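Local coordinates for tryptophan halogenase superfamily (PDB 6FRL), which is a flavin-dependent halogenase that prefers bromination over chlorination, at residues B[243-248]-B[392-397]; B[404-407]-B[411-414]; B[91-96]-B[275-280]; B[382-387]-B[439-444]; B[264-269]-B[495-500]. One frame throughout, in Å; residues are numbered along the deposited sequence.

Interaction 1: residues B[243-248]-B[392-397]; sequences GRWLPC and RVRDFI
Arg-394 and Ile-397, one turn apart on the helix, are what 392-397 offers to Trp-245 and Leu-246 in the loop 243-248. Arg-392 comes first and takes no direct part; its NH2 holds Asp-395 OD2 at 2.9 Å. Arg-394 leaves the helix with CG anti to its own nitrogen (chi1 -179°), which sends the chain toward the indole, CD 4.0 Å from Trp-245 CD1. The bend at chi3 turns the guanidinium, whose NH1 lies 3.8 Å from Trp-245 NE1, with the guanidinium and indole planes 64° apart. Asp-395 then fixes that guanidinium: NE and NH2 of Arg-394 both reach OD1, side-on and from the same face of the carboxylate, while Thr-423 bonds OD2. Ile-397 closes the walk with a purely apolar touch, its CG2 3.8 Å from Leu-246 CD2. These contacts lay the loop between strands 239-241 and 250-257 against the C-terminal half of helix 376-402, with Trp-242 in cation-pi contact with Arg-394, Ile-398 touching both Trp-245 and Leu-246, and helices 410-417 and 422-434 alongside.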
# COMPACT_ATOMS: atom_id res chain seq x y z
N GLY B 243 6.65 18.50 -20.90
CA GLY B 243 6.03 19.79 -21.30
C GLY B 243 4.73 19.59 -22.07
O GLY B 243 3.84 20.41 -22.01
N ARG B 244 4.62 18.47 -22.78
CA ARG B 244 3.39 18.09 -23.46
C ARG B 244 2.18 17.97 -22.51
O ARG B 244 1.08 18.37 -22.89
CB ARG B 244 3.62 16.79 -24.26
CG ARG B 244 3.65 15.53 -23.41
CD ARG B 244 4.38 14.35 -23.97
NE ARG B 244 3.49 13.21 -24.14
CZ ARG B 244 3.86 11.92 -24.16
NH1 ARG B 244 5.15 11.55 -24.02
NH2 ARG B 244 2.93 10.98 -24.34
N TRP B 245 2.38 17.44 -21.30
CA TRP B 245 1.30 17.32 -20.31
C TRP B 245 1.07 18.59 -19.49
O TRP B 245 -0.02 18.80 -19.00
CB TRP B 245 1.57 16.20 -19.32
CG TRP B 245 1.79 14.84 -19.86
CD1 TRP B 245 2.91 14.07 -19.69
CD2 TRP B 245 0.89 14.06 -20.64
NE1 TRP B 245 2.76 12.87 -20.33
CE2 TRP B 245 1.53 12.83 -20.91
CE3 TRP B 245 -0.38 14.29 -21.14
CZ2 TRP B 245 0.91 11.82 -21.65
CZ3 TRP B 245 -0.99 13.29 -21.88
CH2 TRP B 245 -0.34 12.06 -22.13
N LEU B 246 2.10 19.42 -19.28
CA LEU B 246 2.02 20.58 -18.39
C LEU B 246 2.34 21.84 -19.17
O LEU B 246 3.42 21.93 -19.74
CB LEU B 246 3.02 20.41 -17.23
CG LEU B 246 2.63 19.26 -16.29
CD1 LEU B 246 3.81 18.65 -15.56
CD2 LEU B 246 1.59 19.71 -15.29
N PRO B 247 1.41 22.81 -19.22
CA PRO B 247 1.62 23.97 -20.10
C PRO B 247 2.80 24.88 -19.69
O PRO B 247 3.62 25.24 -20.55
CB PRO B 247 0.31 24.74 -19.99
CG PRO B 247 -0.27 24.37 -18.67
CD PRO B 247 0.20 22.96 -18.38
N CYS B 248 2.88 25.21 -18.40
CA CYS B 248 3.80 26.23 -17.94
C CYS B 248 5.27 25.81 -18.14
O CYS B 248 5.63 24.63 -17.98
CB CYS B 248 3.52 26.61 -16.49
SG CYS B 248 1.88 27.35 -16.29
N ARG B 392 3.20 9.60 -10.46
CA ARG B 392 2.09 9.82 -9.52
C ARG B 392 2.00 11.27 -9.04
O ARG B 392 0.91 11.79 -8.87
CB ARG B 392 2.15 8.82 -8.37
CG ARG B 392 2.14 7.35 -8.77
CD ARG B 392 0.81 6.88 -9.28
NE ARG B 392 0.51 7.38 -10.62
CZ ARG B 392 1.03 6.91 -11.75
NH1 ARG B 392 1.90 5.89 -11.74
NH2 ARG B 392 0.68 7.48 -12.90
N VAL B 393 3.13 11.97 -8.90
CA VAL B 393 3.10 13.41 -8.54
C VAL B 393 2.70 14.28 -9.74
O VAL B 393 1.92 15.24 -9.60
CB VAL B 393 4.45 13.89 -7.96
CG1 VAL B 393 4.47 15.40 -7.71
CG2 VAL B 393 4.77 13.13 -6.67
N ARG B 394 3.27 13.98 -10.89
CA ARG B 394 2.82 14.62 -12.15
C ARG B 394 1.28 14.63 -12.33
O ARG B 394 0.68 15.69 -12.53
CB ARG B 394 3.49 13.92 -13.33
CG ARG B 394 3.15 14.47 -14.71
CD ARG B 394 3.42 13.40 -15.75
NE ARG B 394 2.62 12.19 -15.53
CZ ARG B 394 2.78 11.05 -16.19
NH1 ARG B 394 3.72 10.96 -17.13
NH2 ARG B 394 2.01 10.00 -15.92
N ASP B 395 0.67 13.45 -12.24
CA ASP B 395 -0.78 13.29 -12.37
C ASP B 395 -1.57 14.12 -11.37
O ASP B 395 -2.56 14.74 -11.73
CB ASP B 395 -1.19 11.82 -12.26
CG ASP B 395 -0.74 10.99 -13.46
OD1 ASP B 395 -0.08 11.54 -14.37
OD2 ASP B 395 -1.06 9.79 -13.47
N PHE B 396 -1.15 14.14 -10.10
CA PHE B 396 -1.80 15.03 -9.14
C PHE B 396 -1.71 16.48 -9.57
O PHE B 396 -2.71 17.20 -9.49
CB PHE B 396 -1.22 14.82 -7.72
CG PHE B 396 -1.99 15.51 -6.63
CD1 PHE B 396 -3.34 15.21 -6.42
CD2 PHE B 396 -1.36 16.39 -5.76
CE1 PHE B 396 -4.05 15.84 -5.38
CE2 PHE B 396 -2.06 17.01 -4.73
CZ PHE B 396 -3.42 16.73 -4.54
N ILE B 397 -0.52 16.92 -10.03
CA ILE B 397 -0.34 18.31 -10.50
C ILE B 397 -1.24 18.61 -11.72
O ILE B 397 -1.95 19.61 -11.75
CB ILE B 397 1.15 18.64 -10.79
CG1 ILE B 397 1.91 18.68 -9.45
CG2 ILE B 397 1.28 19.98 -11.52
CD1 ILE B 397 3.41 18.60 -9.56

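Interaction 2: residues B[404-407]-B[411-414]; sequences NRRT and FWRD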
# COMPACT_ATOMS: atom_id res chain seq x y z
N ASN B 404 -9.95 23.14 -13.77
CA ASN B 404 -10.18 24.56 -13.56
C ASN B 404 -11.52 24.98 -14.22
O ASN B 404 -11.95 24.35 -15.18
CB ASN B 404 -8.98 25.37 -14.05
CG ASN B 404 -9.12 25.81 -15.49
OD1 ASN B 404 -9.77 26.81 -15.77
ND2 ASN B 404 -8.48 25.08 -16.41
N ARG B 405 -12.15 26.01 -13.68
CA ARG B 405 -13.41 26.56 -14.21
C ARG B 405 -13.30 28.06 -14.65
O ARG B 405 -14.27 28.81 -14.66
CB ARG B 405 -14.53 26.38 -13.17
CG ARG B 405 -14.97 24.95 -12.94
CD ARG B 405 -16.41 24.96 -12.40
NE ARG B 405 -16.85 23.67 -11.86
CZ ARG B 405 -17.96 23.00 -12.19
NH1 ARG B 405 -18.83 23.49 -13.08
NH2 ARG B 405 -18.23 21.83 -11.62
N ARG B 406 -12.10 28.47 -15.05
CA ARG B 406 -11.87 29.85 -15.44
C ARG B 406 -12.27 30.01 -16.90
O ARG B 406 -11.90 29.19 -17.73
CB ARG B 406 -10.39 30.22 -15.23
CG ARG B 406 -10.01 30.48 -13.77
CD ARG B 406 -8.55 30.82 -13.64
NE ARG B 406 -8.19 32.11 -14.26
CZ ARG B 406 -8.04 33.27 -13.62
NH1 ARG B 406 -8.22 33.38 -12.30
NH2 ARG B 406 -7.72 34.35 -14.31
N THR B 407 -13.03 31.06 -17.20
CA THR B 407 -13.49 31.32 -18.59
C THR B 407 -12.67 32.44 -19.29
O THR B 407 -12.70 32.54 -20.50
CB THR B 407 -15.02 31.66 -18.63
OG1 THR B 407 -15.24 33.07 -18.44
CG2 THR B 407 -15.81 30.89 -17.54
N PHE B 411 -5.51 30.03 -22.33
CA PHE B 411 -4.70 29.18 -21.48
C PHE B 411 -5.56 28.18 -20.69
O PHE B 411 -5.33 26.95 -20.74
CB PHE B 411 -3.89 30.05 -20.51
CG PHE B 411 -3.09 29.27 -19.50
CD1 PHE B 411 -1.91 28.66 -19.87
CD2 PHE B 411 -3.55 29.13 -18.20
CE1 PHE B 411 -1.19 27.92 -18.94
CE2 PHE B 411 -2.83 28.40 -17.27
CZ PHE B 411 -1.65 27.80 -17.64
N TRP B 412 -6.58 28.72 -20.03
CA TRP B 412 -7.45 27.96 -19.14
C TRP B 412 -8.46 27.04 -19.85
O TRP B 412 -8.68 25.93 -19.36
CB TRP B 412 -8.13 28.90 -18.11
CG TRP B 412 -7.16 29.48 -17.07
CD1 TRP B 412 -6.81 30.79 -16.91
CD2 TRP B 412 -6.41 28.76 -16.08
NE1 TRP B 412 -5.90 30.94 -15.88
CE2 TRP B 412 -5.64 29.70 -15.36
CE3 TRP B 412 -6.30 27.41 -15.73
CZ2 TRP B 412 -4.80 29.34 -14.31
CZ3 TRP B 412 -5.48 27.04 -14.70
CH2 TRP B 412 -4.73 28.00 -14.00
N ARG B 413 -9.06 27.47 -20.96
CA ARG B 413 -9.89 26.55 -21.80
C ARG B 413 -9.08 25.33 -22.24
O ARG B 413 -9.54 24.19 -22.15
CB ARG B 413 -10.44 27.21 -23.07
CG ARG B 413 -11.48 28.30 -22.85
CD ARG B 413 -11.84 28.98 -24.17
NE ARG B 413 -12.58 30.23 -23.95
CZ ARG B 413 -12.05 31.46 -23.80
NH1 ARG B 413 -10.74 31.68 -23.87
NH2 ARG B 413 -12.83 32.51 -23.60
N ASP B 414 -7.87 25.60 -22.73
CA ASP B 414 -7.00 24.55 -23.22
C ASP B 414 -6.65 23.56 -22.14
O ASP B 414 -6.67 22.36 -22.39
CB ASP B 414 -5.71 25.12 -23.81
CG ASP B 414 -5.92 25.83 -25.15
OD1 ASP B 414 -7.05 25.81 -25.70
OD2 ASP B 414 -4.93 26.40 -25.63
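This is a local contact at a helix start: Asn-404 and Arg-406, in the turn after helix 376-402, fold back onto Trp-412 of helix 410-417. Asn-404 works with both ends of its amide. OD1 accepts from Arg-406 N at 3.0 Å, an Asx turn, and ND2 gives a nearly straight bond (177°) to Trp-412 O at 3.1 Å, in the plane of the amide; ND2 also bonds Tyr-401 O. The same amide brings CG to 3.3 Å from Trp-412 CE3. Arg-406 passes over one indole face, CD 3.5 Å from the centroid of the five-membered ring in a CH-pi contact, while Phe-411 lies on the opposite face. Thr-407 O sits, without a hydrogen bond, over the Arg-413 guanidinium, whose NH1 pairs with Asp-410. Arg-406 NE and Trp-412 NE1 are both donors and cannot bond each other. The indole N-H is satisfied by Arg-273 O, and the guanidinium by Asp-408 and Asp-92 O, which suggests that ring-face packing, not a hydrogen bond, joins arginine to tryptophan.

Interaction 3: residues B[91-96]-B[275-280]; sequences LDWSGP and AGWQWG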
# COMPACT_ATOMS: atom_id res chain seq x y z
N LEU B 91 -6.64 30.01 -4.66
CA LEU B 91 -7.47 31.20 -4.90
C LEU B 91 -7.65 31.40 -6.38
O LEU B 91 -6.67 31.30 -7.15
CB LEU B 91 -6.84 32.45 -4.27
CG LEU B 91 -6.69 32.36 -2.74
CD1 LEU B 91 -5.88 33.50 -2.15
CD2 LEU B 91 -8.06 32.26 -2.09
N ASP B 92 -8.92 31.61 -6.76
CA ASP B 92 -9.33 31.99 -8.13
C ASP B 92 -9.11 30.91 -9.21
O ASP B 92 -9.03 31.27 -10.38
CB ASP B 92 -8.69 33.33 -8.58
CG ASP B 92 -8.93 34.49 -7.60
OD1 ASP B 92 -9.93 34.52 -6.83
OD2 ASP B 92 -8.10 35.39 -7.58
N TRP B 93 -9.03 29.62 -8.86
CA TRP B 93 -8.88 28.54 -9.89
C TRP B 93 -10.22 28.18 -10.55
O TRP B 93 -10.25 27.58 -11.63
CB TRP B 93 -8.18 27.27 -9.33
CG TRP B 93 -6.72 27.48 -9.05
CD1 TRP B 93 -6.17 28.30 -8.10
CD2 TRP B 93 -5.61 26.90 -9.77
NE1 TRP B 93 -4.79 28.26 -8.18
CE2 TRP B 93 -4.42 27.42 -9.19
CE3 TRP B 93 -5.50 26.01 -10.84
CZ2 TRP B 93 -3.16 27.06 -9.65
CZ3 TRP B 93 -4.23 25.64 -11.28
CH2 TRP B 93 -3.09 26.16 -10.69
N SER B 94 -11.31 28.51 -9.87
CA SER B 94 -12.67 28.24 -10.36
C SER B 94 -13.41 29.50 -10.86
O SER B 94 -14.58 29.41 -11.24
CB SER B 94 -13.47 27.52 -9.26
OG SER B 94 -13.12 26.15 -9.17
N GLY B 95 -12.73 30.65 -10.91
CA GLY B 95 -13.31 31.94 -11.19
C GLY B 95 -13.10 32.89 -10.01
O GLY B 95 -12.89 32.43 -8.89
N PRO B 96 -13.12 34.22 -10.27
CA PRO B 96 -13.02 35.27 -9.26
C PRO B 96 -13.71 34.99 -7.92
O PRO B 96 -14.92 34.70 -7.88
CB PRO B 96 -13.67 36.46 -9.96
CG PRO B 96 -13.22 36.31 -11.37
CD PRO B 96 -12.99 34.83 -11.61
N ALA B 275 -2.30 33.33 -17.07
CA ALA B 275 -1.63 32.26 -17.83
C ALA B 275 -0.64 31.46 -17.02
O ALA B 275 0.46 31.13 -17.49
CB ALA B 275 -0.97 32.81 -19.10
N GLY B 276 -1.09 31.09 -15.82
CA GLY B 276 -0.27 30.40 -14.81
C GLY B 276 -0.72 30.79 -13.42
O GLY B 276 -1.89 31.11 -13.21
N TRP B 277 0.21 30.80 -12.47
CA TRP B 277 -0.16 31.00 -11.06
C TRP B 277 0.97 31.58 -10.19
O TRP B 277 2.15 31.41 -10.46
CB TRP B 277 -0.69 29.65 -10.49
CG TRP B 277 0.28 28.53 -10.60
CD1 TRP B 277 0.43 27.68 -11.65
CD2 TRP B 277 1.25 28.14 -9.62
NE1 TRP B 277 1.44 26.76 -11.39
CE2 TRP B 277 1.97 27.03 -10.16
CE3 TRP B 277 1.59 28.61 -8.35
CZ2 TRP B 277 3.00 26.40 -9.47
CZ3 TRP B 277 2.61 27.97 -7.67
CH2 TRP B 277 3.31 26.88 -8.24
N GLN B 278 0.57 32.25 -9.12
CA GLN B 278 1.46 32.92 -8.20
C GLN B 278 1.54 32.17 -6.86
O GLN B 278 0.52 31.72 -6.32
CB GLN B 278 0.97 34.36 -7.98
CG GLN B 278 1.71 35.19 -6.91
CD GLN B 278 1.08 36.56 -6.70
OE1 GLN B 278 0.16 36.96 -7.42
NE2 GLN B 278 1.59 37.30 -5.73
N TRP B 279 2.75 32.09 -6.31
CA TRP B 279 2.95 31.51 -5.00
C TRP B 279 3.31 32.58 -3.95
O TRP B 279 3.81 33.69 -4.27
CB TRP B 279 3.99 30.39 -5.11
CG TRP B 279 5.47 30.77 -5.07
CD1 TRP B 279 6.20 31.17 -3.97
CD2 TRP B 279 6.40 30.65 -6.16
NE1 TRP B 279 7.52 31.34 -4.33
CE2 TRP B 279 7.67 31.03 -5.66
CE3 TRP B 279 6.28 30.27 -7.50
CZ2 TRP B 279 8.82 31.04 -6.46
CZ3 TRP B 279 7.42 30.28 -8.31
CH2 TRP B 279 8.68 30.66 -7.78
N GLY B 280 3.05 32.24 -2.69
CA GLY B 280 3.28 33.14 -1.58
C GLY B 280 3.61 32.35 -0.33
O GLY B 280 2.71 31.81 0.30
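Trp-277 carries its ring between its own nitrogen and carbonyl carbon (chi1 57°), a crowded position that turns the pyrrole part of the indole to Trp-93, beside CB, which already points that way. From the other side Trp-93 swings out with CG anti to its carbonyl carbon (chi1 -71°), and the far end of its benzo ring does the touching. CZ2 of Trp-93 lies 3.7 Å from Trp-277 CB, and CH2 of Trp-93 is 4.0 Å from Trp-277 CD1. The six-membered ring of Trp-93 and the five-membered ring of Trp-277 have centroids 5.5 Å apart and planes at 43°, an oblique meeting. Both indole nitrogens are engaged: Trp-277 NE1 bonds Glu-348 OE1, and Trp-93 NE1 weakly bonds Val-270 O. Trp-93 also meets Trp-412 edge-to-face. The loop between strands 87-91 and 99-103 reaches past strand 268-273 to strand 276-282. These strands all belong to the large mixed sheet beside the Rossmann-type sheet, the two-sheet core familiar from flavin-dependent halogenases and related monooxygenases.

Interaction 4: residues B[382-387]-B[439-444]; sequences FNDQTA and RYRWEM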
# COMPACT_ATOMS: atom_id res chain seq x y z
N PHE B 382 15.11 0.43 -7.69
CA PHE B 382 15.25 1.87 -7.39
C PHE B 382 14.73 2.69 -8.56
O PHE B 382 13.97 3.63 -8.36
CB PHE B 382 16.71 2.24 -7.10
CG PHE B 382 16.93 3.67 -6.64
CD1 PHE B 382 16.93 4.73 -7.55
CD2 PHE B 382 17.23 3.96 -5.31
CE1 PHE B 382 17.14 6.04 -7.12
CE2 PHE B 382 17.45 5.27 -4.88
CZ PHE B 382 17.41 6.31 -5.79
N ASN B 383 15.11 2.32 -9.76
CA ASN B 383 14.71 3.07 -10.96
C ASN B 383 13.23 2.99 -11.20
O ASN B 383 12.61 4.02 -11.54
CB ASN B 383 15.52 2.65 -12.21
CG ASN B 383 16.95 3.19 -12.17
OD1 ASN B 383 17.19 4.27 -11.62
ND2 ASN B 383 17.90 2.44 -12.76
N ASP B 384 12.67 1.81 -10.95
CA ASP B 384 11.23 1.59 -11.11
C ASP B 384 10.39 2.37 -10.09
O ASP B 384 9.42 3.03 -10.45
CB ASP B 384 10.90 0.08 -11.09
CG ASP B 384 9.46 -0.19 -11.53
OD1 ASP B 384 9.11 0.07 -12.70
OD2 ASP B 384 8.66 -0.62 -10.69
N GLN B 385 10.75 2.30 -8.82
CA GLN B 385 10.03 3.04 -7.78
C GLN B 385 10.06 4.54 -8.11
O GLN B 385 9.02 5.19 -8.15
CB GLN B 385 10.63 2.80 -6.37
CG GLN B 385 10.50 1.38 -5.83
CD GLN B 385 11.03 1.21 -4.40
OE1 GLN B 385 11.22 2.17 -3.64
NE2 GLN B 385 11.26 -0.06 -4.01
N THR B 386 11.26 5.07 -8.36
CA THR B 386 11.46 6.51 -8.63
C THR B 386 10.61 7.03 -9.80
O THR B 386 9.95 8.08 -9.69
CB THR B 386 12.97 6.81 -8.88
OG1 THR B 386 13.78 6.28 -7.81
CG2 THR B 386 13.21 8.32 -9.01
N ALA B 387 10.62 6.29 -10.89
CA ALA B 387 9.83 6.61 -12.09
C ALA B 387 8.32 6.66 -11.76
O ALA B 387 7.68 7.66 -12.06
CB ALA B 387 10.07 5.59 -13.21
N ARG B 439 -5.99 3.38 -6.71
CA ARG B 439 -4.76 3.43 -5.95
C ARG B 439 -3.66 2.71 -6.72
O ARG B 439 -3.75 1.51 -7.02
CB ARG B 439 -4.97 2.83 -4.56
CG ARG B 439 -5.78 3.77 -3.65
CD ARG B 439 -6.00 3.22 -2.23
NE ARG B 439 -7.33 3.61 -1.71
CZ ARG B 439 -7.67 3.77 -0.43
NH1 ARG B 439 -6.78 3.58 0.56
NH2 ARG B 439 -8.91 4.15 -0.12
N TYR B 440 -2.64 3.47 -7.09
CA TYR B 440 -1.44 2.92 -7.68
C TYR B 440 -0.36 2.83 -6.60
O TYR B 440 -0.54 3.29 -5.46
CB TYR B 440 -1.01 3.80 -8.85
CG TYR B 440 -2.05 3.98 -9.96
CD1 TYR B 440 -2.47 2.90 -10.75
CD2 TYR B 440 -2.62 5.24 -10.22
CE1 TYR B 440 -3.42 3.07 -11.77
CE2 TYR B 440 -3.55 5.42 -11.25
CZ TYR B 440 -3.95 4.33 -12.02
OH TYR B 440 -4.88 4.51 -13.02
N ARG B 441 0.76 2.21 -6.94
CA ARG B 441 1.90 2.14 -6.00
C ARG B 441 2.61 3.50 -6.04
O ARG B 441 2.60 4.20 -7.09
CB ARG B 441 2.91 1.04 -6.38
CG ARG B 441 2.33 -0.35 -6.62
CD ARG B 441 3.33 -1.30 -7.28
NE ARG B 441 3.66 -0.96 -8.68
CZ ARG B 441 4.85 -1.19 -9.28
NH1 ARG B 441 5.86 -1.76 -8.63
NH2 ARG B 441 5.03 -0.83 -10.56
N TRP B 442 3.19 3.86 -4.90
CA TRP B 442 4.14 4.99 -4.80
C TRP B 442 3.51 6.39 -4.87
O TRP B 442 4.17 7.36 -5.25
CB TRP B 442 5.31 4.82 -5.80
CG TRP B 442 5.98 3.48 -5.66
CD1 TRP B 442 5.99 2.44 -6.57
CD2 TRP B 442 6.69 3.02 -4.52
NE1 TRP B 442 6.70 1.38 -6.06
CE2 TRP B 442 7.14 1.71 -4.80
CE3 TRP B 442 7.02 3.61 -3.28
CZ2 TRP B 442 7.87 0.96 -3.88
CZ3 TRP B 442 7.76 2.87 -2.36
CH2 TRP B 442 8.18 1.56 -2.67
N GLU B 443 2.24 6.49 -4.46
CA GLU B 443 1.53 7.76 -4.36
C GLU B 443 2.11 8.58 -3.20
O GLU B 443 2.15 8.11 -2.07
CB GLU B 443 0.04 7.54 -4.06
CG GLU B 443 -0.78 6.72 -5.05
CD GLU B 443 -1.40 7.52 -6.19
OE1 GLU B 443 -2.16 6.89 -6.93
OE2 GLU B 443 -1.16 8.74 -6.36
N MET B 444 2.52 9.81 -3.47
CA MET B 444 2.92 10.73 -2.43
C MET B 444 1.66 11.27 -1.73
O MET B 444 1.70 11.55 -0.50
CB MET B 444 3.69 11.87 -3.04
CG MET B 444 4.23 12.86 -2.02
SD MET B 444 5.58 13.82 -2.75
CE MET B 444 6.89 12.58 -2.75
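Near the boundary with the second subunit, helix 376-402 is met by the loop joining helices 422-434 and 447-456, through an amide-over-indole contact between Gln-385 and Trp-442 and a long ion pair beside it. Gln-385 lies along one face of the Trp-442 ring, its chain extended beyond CG, so that methylenes and amide follow the indole one after another. CB stands 4.2 Å from the centroid of the five-membered ring as a CH-pi donor. Farther out, CD comes to 3.2 Å from Trp-442 CZ2, and OE1 is as close to CH2. Amide and ring planes are only 18° apart, close to parallel. Two bonds hold the amide in that rotation: NE2 to Glu-381 OE1 and OE1 to Arg-364 NE. One residue back, Asp-384 turns its CG anti to the backbone nitrogen (chi1 -169°), and OD2 faces the edge of the Arg-441 guanidinium, 3.6 Å from NH2, a long salt bridge. Asp-384 OD1 is paired with Arg-388, while OD2 also has a weak, long ion pair with Arg-426 of the second subunit. Arg-441 NH2 bonds a glycerol, probably from the crystallisation liquor, and the Arg-441 side chain packs on Arg-441 of the second subunit. The arrangement is that of a helix-loop surface contact, an amide side chain laid over an indole face, with its charged flank at the dimer interface.

Interaction 5: residues B[264-269]-B[495-500]; sequences PAPFTR and PEHAQF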
# COMPACT_ATOMS: atom_id res chain seq x y z
N PRO B 264 2.34 36.69 9.47
CA PRO B 264 2.36 35.62 8.47
C PRO B 264 1.29 34.56 8.76
O PRO B 264 1.05 34.21 9.92
CB PRO B 264 3.76 35.04 8.63
CG PRO B 264 4.23 35.46 9.97
CD PRO B 264 3.64 36.81 10.15
N ALA B 265 0.63 34.12 7.70
CA ALA B 265 -0.45 33.13 7.79
C ALA B 265 0.15 31.71 7.85
O ALA B 265 1.21 31.46 7.25
CB ALA B 265 -1.39 33.26 6.58
N PRO B 266 -0.54 30.76 8.50
CA PRO B 266 -0.11 29.36 8.53
C PRO B 266 -0.54 28.53 7.30
O PRO B 266 -0.99 27.39 7.43
CB PRO B 266 -0.78 28.82 9.81
CG PRO B 266 -2.02 29.62 9.93
CD PRO B 266 -1.80 30.96 9.24
N PHE B 267 -0.37 29.10 6.12
CA PHE B 267 -0.61 28.41 4.87
C PHE B 267 0.12 29.09 3.72
O PHE B 267 0.48 30.27 3.80
CB PHE B 267 -2.08 28.33 4.56
CG PHE B 267 -2.79 29.65 4.60
CD1 PHE B 267 -2.71 30.52 3.53
CD2 PHE B 267 -3.57 30.01 5.73
CE1 PHE B 267 -3.40 31.74 3.58
CE2 PHE B 267 -4.24 31.21 5.78
CZ PHE B 267 -4.14 32.10 4.71
N THR B 268 0.33 28.32 2.65
CA THR B 268 0.90 28.85 1.41
C THR B 268 -0.26 29.37 0.56
O THR B 268 -1.33 28.73 0.52
CB THR B 268 1.65 27.72 0.71
OG1 THR B 268 2.65 27.22 1.59
CG2 THR B 268 2.30 28.20 -0.57
N ARG B 269 -0.07 30.52 -0.08
CA ARG B 269 -1.08 31.05 -1.03
C ARG B 269 -0.74 30.65 -2.44
O ARG B 269 0.38 30.89 -2.86
CB ARG B 269 -1.16 32.57 -0.99
CG ARG B 269 -1.90 33.13 0.21
CD ARG B 269 -1.58 34.61 0.40
NE ARG B 269 -1.63 34.97 1.81
CZ ARG B 269 -2.75 35.15 2.49
NH1 ARG B 269 -3.96 35.03 1.90
NH2 ARG B 269 -2.67 35.45 3.78
N PRO B 495 -5.11 29.25 20.06
CA PRO B 495 -4.39 30.51 19.83
C PRO B 495 -4.06 30.80 18.37
O PRO B 495 -4.16 29.93 17.53
CB PRO B 495 -3.09 30.35 20.64
CG PRO B 495 -3.03 28.93 21.05
CD PRO B 495 -4.41 28.37 21.02
N GLU B 496 -3.68 32.04 18.09
CA GLU B 496 -3.30 32.44 16.75
C GLU B 496 -1.95 31.85 16.41
O GLU B 496 -1.16 31.48 17.28
CB GLU B 496 -3.21 33.94 16.63
CG GLU B 496 -4.50 34.73 16.85
CD GLU B 496 -4.28 36.24 16.88
OE1 GLU B 496 -3.35 36.75 16.19
OE2 GLU B 496 -5.04 36.94 17.59
N HIS B 497 -1.68 31.81 15.12
CA HIS B 497 -0.37 31.45 14.57
C HIS B 497 0.73 32.27 15.27
O HIS B 497 1.75 31.70 15.69
CB HIS B 497 -0.39 31.66 13.03
CG HIS B 497 0.80 31.12 12.31
ND1 HIS B 497 1.18 31.57 11.07
CD2 HIS B 497 1.69 30.14 12.64
CE1 HIS B 497 2.26 30.91 10.66
NE2 HIS B 497 2.59 30.05 11.61
N ALA B 498 0.51 33.57 15.43
CA ALA B 498 1.53 34.48 15.98
C ALA B 498 2.04 34.06 17.35
O ALA B 498 3.22 34.27 17.62
CB ALA B 498 1.02 35.92 16.02
N GLN B 499 1.19 33.46 18.19
CA GLN B 499 1.62 33.05 19.55
C GLN B 499 2.68 31.93 19.56
O GLN B 499 3.57 31.90 20.43
CB GLN B 499 0.42 32.60 20.40
CG GLN B 499 0.78 32.16 21.82
CD GLN B 499 -0.46 31.88 22.66
OE1 GLN B 499 -1.35 32.75 22.78
NE2 GLN B 499 -0.55 30.67 23.23
N PHE B 500 2.56 30.99 18.63
CA PHE B 500 3.51 29.90 18.48
C PHE B 500 4.84 30.41 17.95
O PHE B 500 5.89 29.93 18.36
CB PHE B 500 2.96 28.87 17.50
CG PHE B 500 3.77 27.61 17.45
CD1 PHE B 500 3.56 26.61 18.41
CD2 PHE B 500 4.71 27.42 16.47
CE1 PHE B 500 4.30 25.45 18.39
CE2 PHE B 500 5.45 26.25 16.44
CZ PHE B 500 5.23 25.26 17.40
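His-497 can be followed outward over Pro-266, the two side chains running antiparallel. Its CG stands anti to the backbone nitrogen (chi1 -170°), which sends the imidazole toward the loop 264-269. CB starts at the far end of the proline, 4.1 Å from CG and CD of Pro-266. The histidine CG is 3.7 Å from Pro-266 CB, and that CB sits over the middle of the imidazole, 3.6 Å from its centroid, as a CH-pi contact. ND1 gives its hydrogen to Pro-264 O at 2.9 Å; the bond is bent (139°), and the donor stands 41° above the carbonyl plane. CD2 is 4.0 Å from Pro-266 CB, and CE1 passes 3.5 Å from Pro-266 CA. At the tip, NE2 accepts a hydrogen bond from the backbone N of Cys-84, so both ring nitrogens have partners, a pattern consistent with a neutral ring protonated on ND1. Pro-266 is the centre of an inverse gamma turn, just before strand 268-273 begins. That strand runs between 87-91 and 276-282 in the large sheet, and helix 497-502 is set against the entrance to that strand, with strand 83-85 touching both His-497 and Phe-500.

Overall arrangement
From the N terminus, 91-96 opens first and is closed by 275-280 as interaction 3. Before that, 243-248 and 264-269 have already opened interactions 1 and 5, so both cross interaction 3. Next, 382-387 opens interaction 4, and 392-397 closes interaction 1 from the same helix, 376-402; these two cross as well. Interaction 2 is the short loop, 404-407 back to 411-414, nested inside interaction 4, which 439-444 closes. Interaction 5, closed last by 495-500, encloses interactions 2 and 4 and crosses interaction 1. Interactions 1, 2 and 3 touch one another where helices meet the large sheet; interaction 5 joins the C-terminal helix to that sheet, and interaction 4 lies toward the second subunit.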